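Local coordinates for glycosylation Associate Protein 3 (Streptococcus agalactiae serotype V, PDB 6OYC) that probably acts with Gap1 and Gap2 in the glycosylation and accessory Sec export of bacterial surface glycoproteins, perhaps binding sugar, at residues 2-7 / 135-140; 86-91 / 119-124; 42-47 / 58-63. All coordinates share one frame; numbering follows the deposited sequence.

Contact 1: 2-7 / 135-140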
# COMPACT_ATOMS: atom_id res chain seq x y z
N SER C 2 12.79 2.52 -12.40
CA SER C 2 11.49 2.04 -12.87
C SER C 2 10.36 2.82 -12.18
O SER C 2 10.57 3.46 -11.15
CB SER C 2 11.33 0.55 -12.60
OG SER C 2 11.29 0.30 -11.21
N THR C 3 9.15 2.73 -12.74
CA THR C 3 8.03 3.54 -12.27
C THR C 3 6.85 2.66 -11.88
O THR C 3 6.20 2.09 -12.75
CB THR C 3 7.60 4.54 -13.34
OG1 THR C 3 8.75 5.29 -13.76
CG2 THR C 3 6.52 5.49 -12.77
N ILE C 4 6.58 2.58 -10.58
CA ILE C 4 5.34 2.03 -10.03
C ILE C 4 4.96 2.87 -8.82
O ILE C 4 5.52 2.72 -7.74
CB ILE C 4 5.46 0.54 -9.62
CG1 ILE C 4 5.87 -0.34 -10.79
CG2 ILE C 4 4.13 0.02 -9.09
CD1 ILE C 4 7.37 -0.55 -10.90
N SER C 5 4.00 3.77 -8.98
CA SER C 5 3.63 4.68 -7.91
C SER C 5 2.17 4.48 -7.54
O SER C 5 1.29 4.42 -8.41
CB SER C 5 3.88 6.12 -8.33
OG SER C 5 5.25 6.30 -8.62
N TYR C 6 1.91 4.37 -6.24
CA TYR C 6 0.56 4.38 -5.72
C TYR C 6 0.31 5.77 -5.17
O TYR C 6 1.13 6.30 -4.41
CB TYR C 6 0.34 3.30 -4.67
CG TYR C 6 0.32 1.88 -5.23
CD1 TYR C 6 1.50 1.19 -5.49
CD2 TYR C 6 -0.89 1.21 -5.48
CE1 TYR C 6 1.48 -0.13 -6.00
CE2 TYR C 6 -0.92 -0.10 -5.99
CZ TYR C 6 0.27 -0.76 -6.24
OH TYR C 6 0.25 -2.05 -6.74
N ILE C 7 -0.81 6.36 -5.56
CA ILE C 7 -1.04 7.78 -5.43
C ILE C 7 -2.36 7.98 -4.69
O ILE C 7 -3.40 7.46 -5.12
CB ILE C 7 -1.06 8.45 -6.82
CG1 ILE C 7 0.35 8.49 -7.40
CG2 ILE C 7 -1.60 9.81 -6.76
CD1 ILE C 7 0.36 8.36 -8.94
N TYR C 135 -7.12 4.94 -4.46
CA TYR C 135 -5.82 5.38 -4.97
C TYR C 135 -5.83 5.35 -6.49
O TYR C 135 -6.73 4.81 -7.13
CB TYR C 135 -4.68 4.51 -4.44
CG TYR C 135 -4.78 3.03 -4.76
CD1 TYR C 135 -4.50 2.55 -6.03
CD2 TYR C 135 -5.13 2.11 -3.76
CE1 TYR C 135 -4.58 1.18 -6.32
CE2 TYR C 135 -5.21 0.75 -4.04
CZ TYR C 135 -4.94 0.29 -5.32
OH TYR C 135 -5.03 -1.07 -5.59
N LEU C 136 -4.80 5.96 -7.05
CA LEU C 136 -4.45 5.76 -8.44
C LEU C 136 -3.13 5.00 -8.48
O LEU C 136 -2.31 5.11 -7.55
CB LEU C 136 -4.32 7.08 -9.19
CG LEU C 136 -5.50 8.06 -9.19
CD1 LEU C 136 -5.11 9.28 -9.97
CD2 LEU C 136 -6.74 7.46 -9.82
N LYS C 137 -2.93 4.22 -9.54
CA LYS C 137 -1.68 3.51 -9.78
C LYS C 137 -1.12 3.92 -11.13
O LYS C 137 -1.79 3.77 -12.17
CB LYS C 137 -1.87 2.00 -9.71
CG LYS C 137 -0.59 1.19 -9.78
CD LYS C 137 -0.88 -0.29 -9.53
CE LYS C 137 0.31 -1.16 -9.83
NZ LYS C 137 -0.07 -2.61 -9.87
N LEU C 138 0.11 4.42 -11.12
CA LEU C 138 0.82 4.86 -12.31
C LEU C 138 2.09 4.02 -12.46
O LEU C 138 2.94 4.02 -11.55
CB LEU C 138 1.15 6.35 -12.20
CG LEU C 138 1.99 6.99 -13.30
CD1 LEU C 138 1.19 6.98 -14.61
CD2 LEU C 138 2.35 8.41 -12.89
N GLU C 139 2.23 3.33 -13.59
CA GLU C 139 3.37 2.46 -13.81
C GLU C 139 3.74 2.45 -15.28
O GLU C 139 2.89 2.62 -16.16
CB GLU C 139 3.08 1.03 -13.35
CG GLU C 139 1.74 0.54 -13.87
CD GLU C 139 1.39 -0.86 -13.39
OE1 GLU C 139 2.32 -1.69 -13.30
OE2 GLU C 139 0.19 -1.11 -13.13
N GLU C 140 5.02 2.22 -15.56
CA GLU C 140 5.41 2.06 -16.94
C GLU C 140 5.02 0.68 -17.44
O GLU C 140 4.87 -0.27 -16.66
CB GLU C 140 6.91 2.30 -17.14
CG GLU C 140 7.82 1.43 -16.34
CD GLU C 140 9.28 1.82 -16.53
OE1 GLU C 140 9.95 2.09 -15.51
OE2 GLU C 140 9.74 1.87 -17.70
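S5 and L138 form a hydrogen-bonded pair in an antiparallel ladder joining the N-terminal strand 4-7 to strand 130-140 of a beta-sandwich-like domain; the strand directions differ by 165°. Backbone bonds alternate along it: S5 N to L138 O is 2.8 Å, L138 N returns to S5 O, and I7 and L136 repeat the exchange. The ladder continues beyond the start of strand 4-7, where E140 N donates to T3 O at 3.1 Å and the carboxylate of E140 swings back to take a weak bond from T3 N.

The aromatic contacts lie on the face carrying I4, Y6, K137 and E139. Y6 turns its edge to the face of Y135 in a T-shaped pair, ring planes at 74°, CD2 of Y6 lying 3.8 Å from CE1 of Y135. K137, extended throughout with CG anti to its backbone N (chi1 -173°), runs along the Y6 ring and sets CG over its face, 4.2 Å from the centroid.

Hydrophobic contacts occupy the other face, where I7 CD1 reaches L138 CB at 3.9 Å. Back on the Y6 and K137 face, K137 NZ and E139 OE1 both bond Y176 OH, and K137 NZ makes a weak 3.2 Å bond to Y6 OH.

Contact 2: 86-91 / 119-124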
# COMPACT_ATOMS: atom_id res chain seq x y z
N VAL C 86 -10.73 10.80 -14.34
CA VAL C 86 -9.38 11.24 -14.04
C VAL C 86 -8.81 11.90 -15.28
O VAL C 86 -8.85 11.34 -16.38
CB VAL C 86 -8.49 10.07 -13.57
CG1 VAL C 86 -7.08 10.54 -13.31
CG2 VAL C 86 -9.05 9.45 -12.30
N ARG C 87 -8.27 13.10 -15.11
CA ARG C 87 -7.64 13.87 -16.17
C ARG C 87 -6.16 14.02 -15.86
O ARG C 87 -5.78 14.59 -14.82
CB ARG C 87 -8.32 15.23 -16.29
CG ARG C 87 -7.76 16.12 -17.38
CD ARG C 87 -8.72 17.32 -17.61
NE ARG C 87 -8.05 18.44 -18.28
CZ ARG C 87 -8.56 19.13 -19.31
NH1 ARG C 87 -9.75 18.81 -19.80
NH2 ARG C 87 -7.87 20.14 -19.83
N ILE C 88 -5.32 13.50 -16.75
CA ILE C 88 -3.89 13.79 -16.72
C ILE C 88 -3.61 14.86 -17.76
O ILE C 88 -4.02 14.73 -18.92
CB ILE C 88 -3.06 12.52 -16.97
CG1 ILE C 88 -1.57 12.83 -16.97
CG2 ILE C 88 -3.45 11.81 -18.25
CD1 ILE C 88 -0.71 11.58 -16.78
N GLU C 89 -2.95 15.93 -17.34
CA GLU C 89 -2.68 17.07 -18.21
C GLU C 89 -1.19 17.38 -18.20
O GLU C 89 -0.55 17.34 -17.15
CB GLU C 89 -3.47 18.31 -17.77
CG GLU C 89 -3.40 19.46 -18.78
CD GLU C 89 -4.65 20.34 -18.76
OE1 GLU C 89 -5.55 20.14 -17.92
OE2 GLU C 89 -4.72 21.26 -19.59
N PHE C 90 -0.65 17.71 -19.38
CA PHE C 90 0.77 17.98 -19.56
C PHE C 90 1.00 19.47 -19.81
O PHE C 90 0.18 20.15 -20.44
CB PHE C 90 1.33 17.12 -20.70
CG PHE C 90 0.90 15.66 -20.61
CD1 PHE C 90 1.43 14.82 -19.63
CD2 PHE C 90 -0.05 15.14 -21.47
CE1 PHE C 90 1.03 13.47 -19.53
CE2 PHE C 90 -0.46 13.79 -21.37
CZ PHE C 90 0.08 12.97 -20.40
N TYR C 91 2.12 19.97 -19.29
CA TYR C 91 2.43 21.39 -19.31
C TYR C 91 3.87 21.57 -19.75
O TYR C 91 4.76 20.81 -19.33
CB TYR C 91 2.21 22.06 -17.93
CG TYR C 91 0.77 22.00 -17.46
CD1 TYR C 91 0.29 20.90 -16.76
CD2 TYR C 91 -0.11 23.05 -17.73
CE1 TYR C 91 -1.03 20.83 -16.34
CE2 TYR C 91 -1.43 23.00 -17.31
CZ TYR C 91 -1.88 21.89 -16.63
OH TYR C 91 -3.19 21.84 -16.20
N TYR C 119 3.50 17.55 -15.30
CA TYR C 119 2.14 17.08 -15.51
C TYR C 119 1.39 17.06 -14.19
O TYR C 119 1.98 17.07 -13.11
CB TYR C 119 2.11 15.70 -16.21
CG TYR C 119 2.61 14.52 -15.38
CD1 TYR C 119 3.97 14.34 -15.13
CD2 TYR C 119 1.71 13.60 -14.83
CE1 TYR C 119 4.42 13.27 -14.36
CE2 TYR C 119 2.16 12.51 -14.07
CZ TYR C 119 3.51 12.35 -13.84
OH TYR C 119 3.96 11.29 -13.09
N THR C 120 0.07 17.06 -14.28
CA THR C 120 -0.79 16.94 -13.12
C THR C 120 -1.80 15.84 -13.38
O THR C 120 -2.09 15.51 -14.52
CB THR C 120 -1.56 18.24 -12.83
OG1 THR C 120 -2.45 18.49 -13.92
CG2 THR C 120 -0.61 19.44 -12.63
N ILE C 121 -2.37 15.30 -12.31
CA ILE C 121 -3.48 14.37 -12.42
C ILE C 121 -4.59 14.86 -11.50
O ILE C 121 -4.32 15.18 -10.34
CB ILE C 121 -3.07 12.93 -12.07
CG1 ILE C 121 -1.95 12.46 -13.00
CG2 ILE C 121 -4.25 12.02 -12.17
CD1 ILE C 121 -1.31 11.11 -12.61
N SER C 122 -5.81 14.94 -12.03
CA SER C 122 -6.94 15.49 -11.30
C SER C 122 -8.08 14.49 -11.24
O SER C 122 -8.46 13.90 -12.26
CB SER C 122 -7.44 16.79 -11.94
OG SER C 122 -6.51 17.82 -11.74
N LEU C 123 -8.61 14.29 -10.04
CA LEU C 123 -9.87 13.59 -9.84
C LEU C 123 -11.01 14.56 -10.11
O LEU C 123 -11.04 15.66 -9.53
CB LEU C 123 -9.96 13.07 -8.41
CG LEU C 123 -10.66 11.78 -8.04
CD1 LEU C 123 -10.01 10.60 -8.75
CD2 LEU C 123 -10.60 11.60 -6.50
N ILE C 124 -11.92 14.19 -10.99
CA ILE C 124 -13.01 15.09 -11.38
C ILE C 124 -14.35 14.40 -11.14
O ILE C 124 -14.58 13.29 -11.62
CB ILE C 124 -12.87 15.54 -12.84
CG1 ILE C 124 -11.51 16.23 -13.02
CG2 ILE C 124 -13.99 16.49 -13.20
CD1 ILE C 124 -11.28 16.76 -14.40
O HOH W 1 -4.87 17.13 -14.22
O HOH W 2 -3.84 20.92 -13.60
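With chi1 of V86 at 178°, CG1 stands anti to the backbone N and meets CG2 of I121 at 3.4 Å, a close apolar contact; I88, with chi1 also at 178°, carries CD1 to within 3.7 Å of CD2 of Y119. F90 adds CD1 against Y119 CB, and V86 CG2 touches L123 CD1, so one face of the paired strands is continuously apolar. L72 and L136 lie against this face, and the hydroxyl of Y119 crosses to bond P62 O.

Between the strands, R87 pairs with S122 and E89 with T120 through reciprocal backbone bonds, the shortest being S122 N to R87 O at 2.8 Å.

The reverse face is largely polar, although R87 CB packs on I124 CD1 at 3.8 Å. R87 grips E89 side-on: NE and NH2 both donate to OE1, each at 3.0 Å, from the same face of the carboxylate and about 50° out of its plane, while E89 OE2 bonds S97 OG. The R87 guanidinium also makes a cation-pi contact with F100. One water donates to R87 O and bonds T120 OG1 and S122 OG; a second joins T120 OG1 to Y91 OH, 2.8 Å from each. S122 OG also bonds T45 OG1 and N42 OD1.

An apolar inner face backed by a second sheet and a polar, hydrated outer face are characteristic of an antiparallel beta-sandwich.

Contact 3: 42-47 / 58-63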
# COMPACT_ATOMS: atom_id res chain seq x y z
N ASN C 42 -13.27 19.87 -9.62
CA ASN C 42 -11.92 19.34 -9.49
C ASN C 42 -11.75 19.00 -8.02
O ASN C 42 -11.59 19.89 -7.19
CB ASN C 42 -10.89 20.36 -9.98
CG ASN C 42 -9.51 19.77 -10.15
OD1 ASN C 42 -9.02 19.61 -11.27
ND2 ASN C 42 -8.87 19.44 -9.04
N LEU C 43 -11.85 17.71 -7.68
CA LEU C 43 -11.85 17.30 -6.28
C LEU C 43 -10.45 17.29 -5.69
O LEU C 43 -10.29 17.50 -4.48
CB LEU C 43 -12.46 15.91 -6.11
CG LEU C 43 -13.89 15.70 -6.59
CD1 LEU C 43 -14.11 14.23 -6.89
CD2 LEU C 43 -14.90 16.20 -5.54
N TYR C 44 -9.45 17.02 -6.52
CA TYR C 44 -8.09 16.88 -6.03
C TYR C 44 -7.14 16.85 -7.21
O TYR C 44 -7.46 16.27 -8.25
CB TYR C 44 -7.93 15.62 -5.17
CG TYR C 44 -6.61 15.63 -4.45
CD1 TYR C 44 -6.42 16.45 -3.35
CD2 TYR C 44 -5.54 14.88 -4.92
CE1 TYR C 44 -5.19 16.50 -2.71
CE2 TYR C 44 -4.31 14.91 -4.28
CZ TYR C 44 -4.15 15.72 -3.17
OH TYR C 44 -2.93 15.79 -2.54
N THR C 45 -5.97 17.46 -7.05
CA THR C 45 -4.95 17.47 -8.09
C THR C 45 -3.59 17.10 -7.50
O THR C 45 -3.15 17.71 -6.52
CB THR C 45 -4.87 18.85 -8.78
OG1 THR C 45 -6.06 19.06 -9.53
CG2 THR C 45 -3.68 18.90 -9.75
N TRP C 46 -2.95 16.11 -8.11
CA TRP C 46 -1.58 15.71 -7.85
C TRP C 46 -0.64 16.38 -8.86
O TRP C 46 -1.03 16.67 -10.00
CB TRP C 46 -1.42 14.20 -7.97
CG TRP C 46 -2.22 13.38 -7.02
CD1 TRP C 46 -1.81 12.91 -5.81
CD2 TRP C 46 -3.56 12.90 -7.21
NE1 TRP C 46 -2.81 12.17 -5.22
CE2 TRP C 46 -3.90 12.14 -6.06
CE3 TRP C 46 -4.51 13.04 -8.22
CZ2 TRP C 46 -5.14 11.53 -5.90
CZ3 TRP C 46 -5.75 12.42 -8.07
CH2 TRP C 46 -6.05 11.68 -6.92
N SER C 47 0.61 16.59 -8.47
CA SER C 47 1.52 17.33 -9.33
C SER C 47 2.91 16.69 -9.36
O SER C 47 3.39 16.16 -8.36
CB SER C 47 1.63 18.80 -8.90
OG SER C 47 2.55 19.47 -9.75
N SER C 58 6.13 18.54 -1.36
CA SER C 58 6.89 17.97 -2.45
C SER C 58 5.94 17.49 -3.55
O SER C 58 4.77 17.20 -3.29
CB SER C 58 7.72 16.80 -1.94
OG SER C 58 8.68 17.24 -1.01
N PRO C 59 6.41 17.38 -4.79
CA PRO C 59 5.58 16.74 -5.81
C PRO C 59 5.22 15.35 -5.34
O PRO C 59 5.98 14.69 -4.64
CB PRO C 59 6.48 16.70 -7.05
CG PRO C 59 7.86 16.70 -6.49
CD PRO C 59 7.78 17.61 -5.29
N ASN C 60 4.03 14.90 -5.72
CA ASN C 60 3.58 13.57 -5.35
C ASN C 60 3.39 12.69 -6.58
O ASN C 60 2.85 11.58 -6.47
CB ASN C 60 2.29 13.66 -4.53
CG ASN C 60 1.35 14.74 -5.06
OD1 ASN C 60 1.31 15.00 -6.25
ND2 ASN C 60 0.60 15.37 -4.17
N LEU C 61 3.85 13.15 -7.75
CA LEU C 61 3.89 12.36 -8.97
C LEU C 61 5.33 12.17 -9.40
O LEU C 61 6.14 13.10 -9.27
CB LEU C 61 3.10 13.04 -10.12
CG LEU C 61 1.61 13.25 -9.81
CD1 LEU C 61 0.87 13.96 -10.94
CD2 LEU C 61 0.94 11.90 -9.46
N PRO C 62 5.69 11.00 -9.93
CA PRO C 62 7.08 10.76 -10.31
C PRO C 62 7.43 11.39 -11.64
O PRO C 62 6.57 11.65 -12.50
CB PRO C 62 7.16 9.23 -10.41
CG PRO C 62 5.77 8.84 -10.90
CD PRO C 62 4.82 9.85 -10.23
N LEU C 63 8.73 11.58 -11.81
CA LEU C 63 9.31 12.04 -13.06
C LEU C 63 9.14 10.97 -14.13
O LEU C 63 9.46 9.80 -13.91
CB LEU C 63 10.79 12.34 -12.82
CG LEU C 63 11.63 13.33 -13.61
CD1 LEU C 63 10.99 14.72 -13.66
CD2 LEU C 63 13.05 13.38 -13.01
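S47 and N60 meet through two hydrogen bonds that run in opposite directions: S47 N donates to N60 OD1 at 2.8 Å, in the carbonyl plane of the amide, and N60 N donates to S47 O at 3.0 Å. The same S47 carbonyl takes a second bond from L61 N at 3.1 Å, from 47° above its plane. The N60 side-chain oxygen thus takes the S47 N-H as a paired strand's carbonyl would, and the loop continues the hydrogen bonding at the strand end without a beta bridge. N60 CG sits between its backbone N and carbonyl carbon (chi1 40°), which turns OD1 back to the strand end and brings the amide up to the edge of the W46 ring, the two planes 69° apart.

Beside these polar links, L61 packs its CD2 on W46 CB at 3.6 Å.

Further out, Y44 places CD2 over the centre of one face of the W46 indole, 3.3 Å above its plane, and W46 NE1 is satisfied by Y8 O. S47 OG bonds Q49 O just after the strand.

The contact ties the end of edge strand 41-47 to the loop between helix 52-55 and strand 69-78; W46 and L61 both touch I7 of strand 4-7, and L61 reaches I121 of strand 118-125.

Overall arrangement
Contacts 1 and 2 are both antiparallel ladders but belong to different sheets that face each other: L136 and L138 of the first pack on V86, I121 and Y119 of the second. Behind its inward apolar face, contact 1 has a mixed aromatic and charged face, contact 2 a more polar one with an ion pair and waters. Contact 2 is the most buried, with seven of twelve touching residues buried and none exposed; contact 1 has five buried and two exposed. Contact 3 divides between buried W46 and L61 and exposed P59. It is no strand pairing: two loop N-H groups and an asparagine side-chain oxygen bind the end of strand 41-47, which neighbours 118-125 in the sheet of contact 2.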